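Local structure of putative lipoprotein YerB (2PSB) at residues E61-R66 with Y188-V193; S73-T78 with T145-I150; V184-G189 with N296-L301. The protein is of unknown function but is a putative membrane lipoprotein that interacts with PcrA, an interaction not essential for viability or for repair of UV-induced lesions. One frame throughout, in Å; residues are numbered along the deposited sequence.

Overall arrangement
Interactions 1 and 3 adjoin each other, with centres about 11 Å apart, and share Tyr188 and Gly189. The ring of Tyr188 meets segment 61-66 with one face in interaction 1, at the start of strand 65-71, while its hydroxyl reaches strand 293-298 in interaction 3. One side chain therefore links three parts of the chain that are far apart in sequence. Interaction 2 lies about 29 Å from each of them, centre to centre, on the opposite side of the chain's centre from interaction 3. Along the chain it is nested inside the long loop that interaction 1 closes, and it belongs wholly to the N-terminal DUF3048 region.

Interaction 1: E61-R66 with Y188-V193; sequences EGQITR and YGTNNV
Gln63 meets the loop 188-193 from the third position of a type II' beta turn that runs from Glu61 to Ile64 and is closed by the bond from Ile64 N to Glu61 O (2.8 Å). Gly62 suits the position before it, because its positive phi of 56° favours glycine. The aliphatic part of Gln63 does the touching: CG lies 3.4 Å from Val193 CG2, the two side chains meeting at a slant, and 3.6 Å from the backbone at Gly189 CA. Gly189 is fitting here, since a beta carbon would run into Val193 O, the acceptor of a weak bond from Thr190 N within this loop. Two beta hairpins meet in this way: the turn 61-64 joins the antiparallel strands 54-59 and 65-71, whereas 188-193 belongs to the connection between 183-187 and 196-202. At Thr65 strand 65-71 begins, and CG2 sits over one face of the Tyr188 ring, 3.5 Å from its centroid and only 10° off the ring normal, a CH-pi contact. With chi1 at 58°, CG2 is anti to the carbonyl carbon and faces the ring, while OG1 turns to Asn39 and Glu57. The beta-branched threonine thus serves an aromatic face and a polar pair at once. At the far end of the ring, Tyr188 OH donates to Ile297 O. Replacing Tyr188 by an alanine would probably leave a gap above the Thr65 methyl and deprive Ile297 O of this hydroxyl donor. Beyond Thr65, the ring also touches Glu57 and Leu59 of strand 54-59.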
# COMPACT_ATOMS: atom_id res chain seq x y z
N GLU A 61 -12.20 -2.15 7.43
CA GLU A 61 -13.36 -1.94 8.29
C GLU A 61 -14.64 -1.72 7.46
O GLU A 61 -14.80 -0.69 6.81
CB GLU A 61 -13.11 -0.72 9.18
CG GLU A 61 -14.05 -0.54 10.37
CD GLU A 61 -13.73 -1.47 11.54
OE1 GLU A 61 -14.19 -1.17 12.67
OE2 GLU A 61 -13.05 -2.50 11.34
N GLY A 62 -15.55 -2.69 7.48
CA GLY A 62 -16.79 -2.56 6.74
C GLY A 62 -16.57 -2.28 5.27
O GLY A 62 -15.94 -3.07 4.57
N GLN A 63 -17.09 -1.15 4.79
CA GLN A 63 -16.91 -0.81 3.38
C GLN A 63 -15.80 0.22 3.22
O GLN A 63 -15.69 0.87 2.19
CB GLN A 63 -18.21 -0.26 2.79
CG GLN A 63 -18.39 -0.60 1.31
CD GLN A 63 -18.50 -2.10 1.06
OE1 GLN A 63 -18.14 -2.60 0.00
NE2 GLN A 63 -19.02 -2.83 2.05
N ILE A 64 -14.97 0.35 4.25
CA ILE A 64 -13.86 1.30 4.20
C ILE A 64 -12.57 0.55 3.88
O ILE A 64 -12.33 -0.55 4.39
CB ILE A 64 -13.70 2.04 5.55
CG1 ILE A 64 -14.91 2.96 5.79
CG2 ILE A 64 -12.40 2.86 5.57
CD1 ILE A 64 -14.95 4.20 4.90
N THR A 65 -11.75 1.15 3.02
CA THR A 65 -10.49 0.54 2.63
C THR A 65 -9.35 1.13 3.45
O THR A 65 -9.49 2.17 4.07
CB THR A 65 -10.16 0.78 1.15
OG1 THR A 65 -10.12 2.18 0.90
CG2 THR A 65 -11.18 0.13 0.26
N ARG A 66 -8.22 0.45 3.41
CA ARG A 66 -7.05 0.88 4.16
C ARG A 66 -5.82 0.61 3.32
O ARG A 66 -5.81 -0.31 2.50
CB ARG A 66 -6.98 0.11 5.49
CG ARG A 66 -5.82 0.50 6.38
CD ARG A 66 -6.30 0.68 7.80
NE ARG A 66 -6.99 -0.51 8.27
CZ ARG A 66 -7.95 -0.50 9.19
NH1 ARG A 66 -8.53 -1.64 9.57
NH2 ARG A 66 -8.36 0.64 9.72
N TYR A 188 -15.80 0.50 -4.34
CA TYR A 188 -15.79 -0.39 -3.18
C TYR A 188 -17.11 -0.28 -2.43
O TYR A 188 -17.50 -1.21 -1.73
CB TYR A 188 -14.65 -0.04 -2.23
CG TYR A 188 -13.28 -0.51 -2.67
CD1 TYR A 188 -12.32 0.40 -3.12
CD2 TYR A 188 -12.93 -1.85 -2.59
CE1 TYR A 188 -11.04 -0.02 -3.47
CE2 TYR A 188 -11.65 -2.29 -2.94
CZ TYR A 188 -10.71 -1.38 -3.37
OH TYR A 188 -9.45 -1.83 -3.66
N GLY A 189 -17.77 0.86 -2.56
CA GLY A 189 -19.03 1.07 -1.86
C GLY A 189 -20.12 0.06 -2.19
O GLY A 189 -19.99 -0.72 -3.13
N THR A 190 -21.19 0.09 -1.41
CA THR A 190 -22.32 -0.82 -1.62
C THR A 190 -23.63 -0.04 -1.78
O THR A 190 -23.63 1.16 -2.06
CB THR A 190 -22.48 -1.81 -0.44
OG1 THR A 190 -23.48 -2.78 -0.77
CG2 THR A 190 -22.92 -1.07 0.82
N ASN A 191 -24.75 -0.73 -1.59
CA ASN A 191 -26.08 -0.15 -1.72
C ASN A 191 -26.28 1.24 -1.13
O ASN A 191 -26.85 2.12 -1.78
CB ASN A 191 -27.11 -1.11 -1.12
CG ASN A 191 -27.46 -2.24 -2.06
OD1 ASN A 191 -26.61 -3.07 -2.42
ND2 ASN A 191 -28.73 -2.29 -2.47
N ASN A 192 -25.84 1.46 0.11
CA ASN A 192 -26.01 2.76 0.74
C ASN A 192 -24.71 3.54 0.88
O ASN A 192 -24.69 4.77 0.73
CB ASN A 192 -26.70 2.59 2.10
CG ASN A 192 -26.07 1.50 2.95
OD1 ASN A 192 -25.77 0.41 2.46
ND2 ASN A 192 -25.90 1.78 4.24
N VAL A 193 -23.62 2.84 1.17
CA VAL A 193 -22.32 3.50 1.31
C VAL A 193 -21.59 3.54 -0.02
O VAL A 193 -21.70 2.62 -0.83
CB VAL A 193 -21.43 2.79 2.35
CG1 VAL A 193 -22.13 2.78 3.70
CG2 VAL A 193 -21.12 1.38 1.90

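Interaction 2: S73-T78 with T145-I150; sequences SQMPET and TSYDYI
Thr78 and Ser146 face each other as an antiparallel, non-hydrogen-bonded pair, their CA atoms 4.1 Å apart, where the short strand 78-79 meets the end of strand 143-146. This is one edge of a three-stranded antiparallel sheet, and the second strand passes at once into helix 147-157 with Ser146 as its N-cap. Thr78 CA approaches Thr145 O at 3.3 Å in a CA-H...O contact, common between antiparallel strands. One residue further on, Tyr147 N donates to Glu77 O (3.0 Å), the amide arriving nearly in line with the carbonyl; the loop before Thr78 is thereby tied to the first turn of the helix. Thr78 and Ser146 send their side chains to the same face of the sheet, where both touch Trp132 of the third strand. Thr78, a residue known to be phosphorylated, is unmodified here and makes a weak hydrogen bond to Glu221. Farther along the loop, Met75, present as selenomethionine, folds over one face of the Tyr147 ring. Its CG lies 3.4 Å from the ring centroid, displaced toward the rim, and SE follows at 3.7 Å from the centroid, a Met-aromatic contact. A chi1 of 179° swings the ring of Tyr147 away from its own backbone N, toward the loop, and Arg30 touches both side chains. Serine suits the cap because its short hydroxyl can bend back to an amide of the first turn that lacks a helical acceptor: Ser146 OG accepts from Tyr149 N at 3.0 Å, with 159° at the hydrogen.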
# COMPACT_ATOMS: atom_id res chain seq x y z
N SER A 73 12.88 3.45 -1.31
CA SER A 73 13.73 4.40 -2.05
C SER A 73 13.59 5.82 -1.53
O SER A 73 14.42 6.68 -1.82
CB SER A 73 13.37 4.42 -3.54
OG SER A 73 12.27 5.29 -3.75
N GLN A 74 12.51 6.07 -0.79
CA GLN A 74 12.25 7.38 -0.23
C GLN A 74 11.59 7.23 1.12
O GLN A 74 10.53 6.61 1.24
CB GLN A 74 11.30 8.20 -1.12
CG GLN A 74 11.88 8.68 -2.42
CD GLN A 74 10.95 9.65 -3.12
OE1 GLN A 74 9.79 9.33 -3.38
NE2 GLN A 74 11.45 10.84 -3.42
N MSE A 75 12.21 7.80 2.15
CA MSE A 75 11.66 7.72 3.49
C MSE A 75 10.87 8.99 3.75
O MSE A 75 11.29 10.08 3.36
CB MSE A 75 12.78 7.56 4.52
CG MSE A 75 13.44 6.19 4.52
SE MSE A 75 12.18 4.74 4.81
CE MSE A 75 12.82 3.50 3.48
N PRO A 76 9.71 8.87 4.41
CA PRO A 76 8.89 10.04 4.70
C PRO A 76 9.24 10.73 6.02
O PRO A 76 9.86 10.13 6.90
CB PRO A 76 7.49 9.46 4.72
CG PRO A 76 7.71 8.15 5.40
CD PRO A 76 8.98 7.63 4.73
N GLU A 77 8.85 11.99 6.13
CA GLU A 77 9.06 12.75 7.36
C GLU A 77 8.02 12.14 8.29
O GLU A 77 8.29 11.16 8.99
CB GLU A 77 8.74 14.24 7.15
CG GLU A 77 9.57 14.95 6.10
CD GLU A 77 11.00 15.16 6.54
OE1 GLU A 77 11.76 15.86 5.83
OE2 GLU A 77 11.38 14.62 7.60
N THR A 78 6.83 12.72 8.28
CA THR A 78 5.74 12.20 9.09
C THR A 78 4.93 11.31 8.16
O THR A 78 4.91 11.52 6.95
CB THR A 78 4.82 13.32 9.64
OG1 THR A 78 3.62 13.40 8.85
CG2 THR A 78 5.54 14.66 9.62
N THR A 145 3.39 9.05 13.11
CA THR A 145 4.77 8.78 13.52
C THR A 145 5.63 9.36 12.41
O THR A 145 5.12 10.04 11.52
CB THR A 145 5.09 7.29 13.69
OG1 THR A 145 6.44 7.17 14.17
CG2 THR A 145 4.97 6.55 12.37
N SER A 146 6.93 9.08 12.45
CA SER A 146 7.86 9.60 11.45
C SER A 146 8.97 8.60 11.23
O SER A 146 9.20 7.74 12.07
CB SER A 146 8.46 10.93 11.92
OG SER A 146 9.34 10.73 13.02
N TYR A 147 9.67 8.70 10.10
CA TYR A 147 10.76 7.77 9.84
C TYR A 147 11.81 7.89 10.95
O TYR A 147 12.40 6.90 11.37
CB TYR A 147 11.42 8.03 8.48
CG TYR A 147 12.57 7.08 8.20
CD1 TYR A 147 12.41 5.71 8.39
CD2 TYR A 147 13.80 7.55 7.74
CE1 TYR A 147 13.45 4.82 8.14
CE2 TYR A 147 14.86 6.66 7.47
CZ TYR A 147 14.66 5.29 7.67
OH TYR A 147 15.65 4.37 7.40
N ASP A 148 12.04 9.10 11.42
CA ASP A 148 13.01 9.32 12.49
C ASP A 148 12.58 8.57 13.75
O ASP A 148 13.39 7.92 14.40
CB ASP A 148 13.15 10.82 12.80
CG ASP A 148 14.35 11.12 13.67
OD1 ASP A 148 15.49 11.04 13.16
OD2 ASP A 148 14.17 11.43 14.87
N TYR A 149 11.29 8.65 14.10
CA TYR A 149 10.79 7.95 15.28
C TYR A 149 10.75 6.45 15.04
O TYR A 149 10.94 5.65 15.96
CB TYR A 149 9.40 8.45 15.66
CG TYR A 149 9.39 9.84 16.26
CD1 TYR A 149 10.59 10.51 16.53
CD2 TYR A 149 8.20 10.47 16.60
CE1 TYR A 149 10.60 11.77 17.13
CE2 TYR A 149 8.20 11.72 17.20
CZ TYR A 149 9.40 12.37 17.46
OH TYR A 149 9.40 13.61 18.07
N ILE A 150 10.48 6.06 13.80
CA ILE A 150 10.43 4.65 13.46
C ILE A 150 11.82 4.05 13.65
O ILE A 150 11.96 2.91 14.09
CB ILE A 150 9.96 4.47 12.02
CG1 ILE A 150 8.52 5.00 11.90
CG2 ILE A 150 10.08 3.01 11.60
CD1 ILE A 150 8.05 5.25 10.48

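Interaction 3: V184-G189 with N296-L301; sequences VRVDYG and NIVPDL
Val186 sets its CG1 methyl against CG1 of Val298, 3.8 Å away, the two branched side chains meeting at a slant in a buried place. A chi1 of -175° carries this methyl of Val186 away from its own backbone N and across to the other strand. Val298 CG1 serves a second neighbour as well, for it lies 4.1 Å from Tyr188 CE2, and small apolar branches suit a position between a valine and a tyrosine ring. The strands do not pair here: Val186 CA and Asn296 CA are 8.3 Å apart, and the contact is made by side chains and one carbonyl. Strand 183-187 belongs to a six-stranded antiparallel sheet, between 196-202 and 304-307, while 293-298 runs parallel between 54-59 and 230-240, so the contact joins two separately hydrogen-bonded sets of strands. Ile297 directs its side chain away, onto Ile56 and Ala58 of strand 54-59 and His238 of strand 230-240, yet its carbonyl oxygen takes part. Tyr188 OH donates to Ile297 O at 2.7 Å; the oxygen lies at the ring's edge, near its plane, whereas the hydroxyl stands above the carbonyl plane, 52° out of it. Asn296 adds its CB, 3.8 Å from the same Tyr188 OH. A tyrosine fits because its length brings a polar end to strand 293-298 while the ring packs beside Val298. Since a carbonyl oxygen can only accept, the phenol must give its proton to Ile297, so the proton of a buried hydroxyl finds an acceptor in a strand carbonyl.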
# COMPACT_ATOMS: atom_id res chain seq x y z
N VAL A 184 -9.25 4.36 -15.30
CA VAL A 184 -9.99 3.35 -14.57
C VAL A 184 -10.58 3.86 -13.26
O VAL A 184 -10.04 4.77 -12.62
CB VAL A 184 -9.09 2.12 -14.26
CG1 VAL A 184 -7.86 2.56 -13.48
CG2 VAL A 184 -9.87 1.08 -13.47
N ARG A 185 -11.71 3.27 -12.88
CA ARG A 185 -12.41 3.60 -11.65
C ARG A 185 -12.63 2.30 -10.86
O ARG A 185 -12.79 1.24 -11.45
CB ARG A 185 -13.76 4.24 -11.95
CG ARG A 185 -13.69 5.68 -12.46
CD ARG A 185 -13.30 5.77 -13.93
NE ARG A 185 -13.16 7.16 -14.35
CZ ARG A 185 -12.07 7.90 -14.17
NH1 ARG A 185 -12.04 9.16 -14.59
NH2 ARG A 185 -10.99 7.36 -13.61
N VAL A 186 -12.63 2.40 -9.54
CA VAL A 186 -12.83 1.24 -8.68
C VAL A 186 -13.89 1.60 -7.65
O VAL A 186 -13.73 2.57 -6.90
CB VAL A 186 -11.53 0.85 -7.94
CG1 VAL A 186 -11.72 -0.45 -7.16
CG2 VAL A 186 -10.39 0.70 -8.95
N ASP A 187 -14.97 0.84 -7.62
CA ASP A 187 -16.03 1.10 -6.67
C ASP A 187 -16.05 0.05 -5.57
O ASP A 187 -16.27 -1.13 -5.82
CB ASP A 187 -17.38 1.13 -7.37
CG ASP A 187 -18.53 1.16 -6.40
OD1 ASP A 187 -18.54 2.02 -5.49
OD2 ASP A 187 -19.44 0.31 -6.54
N TYR A 188 -15.80 0.50 -4.34
CA TYR A 188 -15.79 -0.39 -3.18
C TYR A 188 -17.11 -0.28 -2.43
O TYR A 188 -17.50 -1.21 -1.73
CB TYR A 188 -14.65 -0.04 -2.23
CG TYR A 188 -13.28 -0.51 -2.67
CD1 TYR A 188 -12.32 0.40 -3.12
CD2 TYR A 188 -12.93 -1.85 -2.59
CE1 TYR A 188 -11.04 -0.02 -3.47
CE2 TYR A 188 -11.65 -2.29 -2.94
CZ TYR A 188 -10.71 -1.38 -3.37
OH TYR A 188 -9.45 -1.83 -3.66
N GLY A 189 -17.77 0.86 -2.56
CA GLY A 189 -19.03 1.07 -1.86
C GLY A 189 -20.12 0.06 -2.19
O GLY A 189 -19.99 -0.72 -3.13
N ASN A 296 -4.59 -2.20 -6.10
CA ASN A 296 -5.95 -2.20 -5.58
C ASN A 296 -6.49 -3.60 -5.51
O ASN A 296 -6.72 -4.23 -6.54
CB ASN A 296 -6.87 -1.37 -6.46
CG ASN A 296 -6.94 0.05 -6.03
OD1 ASN A 296 -7.67 0.38 -5.10
ND2 ASN A 296 -6.18 0.90 -6.69
N ILE A 297 -6.69 -4.11 -4.31
CA ILE A 297 -7.24 -5.44 -4.17
C ILE A 297 -8.76 -5.32 -4.10
O ILE A 297 -9.31 -4.53 -3.32
CB ILE A 297 -6.67 -6.13 -2.92
CG1 ILE A 297 -5.20 -6.50 -3.18
CG2 ILE A 297 -7.51 -7.39 -2.58
CD1 ILE A 297 -4.39 -6.76 -1.91
N VAL A 298 -9.44 -6.11 -4.93
CA VAL A 298 -10.90 -6.10 -4.97
C VAL A 298 -11.45 -7.52 -4.89
O VAL A 298 -10.80 -8.46 -5.33
CB VAL A 298 -11.41 -5.47 -6.31
CG1 VAL A 298 -10.77 -4.11 -6.52
CG2 VAL A 298 -11.11 -6.41 -7.48
N PRO A 299 -12.64 -7.69 -4.31
CA PRO A 299 -13.23 -9.03 -4.22
C PRO A 299 -13.92 -9.44 -5.53
O PRO A 299 -14.32 -10.59 -5.69
CB PRO A 299 -14.19 -8.92 -3.04
CG PRO A 299 -14.59 -7.48 -3.07
CD PRO A 299 -13.31 -6.76 -3.38
N ASP A 300 -14.05 -8.50 -6.46
CA ASP A 300 -14.68 -8.77 -7.75
C ASP A 300 -14.13 -7.84 -8.82
O ASP A 300 -14.35 -6.63 -8.78
CB ASP A 300 -16.20 -8.60 -7.65
CG ASP A 300 -16.92 -8.95 -8.95
OD1 ASP A 300 -18.16 -8.85 -8.98
OD2 ASP A 300 -16.26 -9.32 -9.94
N LEU A 301 -13.43 -8.42 -9.78
CA LEU A 301 -12.83 -7.66 -10.88
C LEU A 301 -13.87 -6.79 -11.57
O LEU A 301 -13.54 -5.95 -12.40
CB LEU A 301 -12.18 -8.64 -11.87
CG LEU A 301 -10.93 -8.21 -12.64
CD1 LEU A 301 -11.33 -7.30 -13.77
CD2 LEU A 301 -9.95 -7.51 -11.69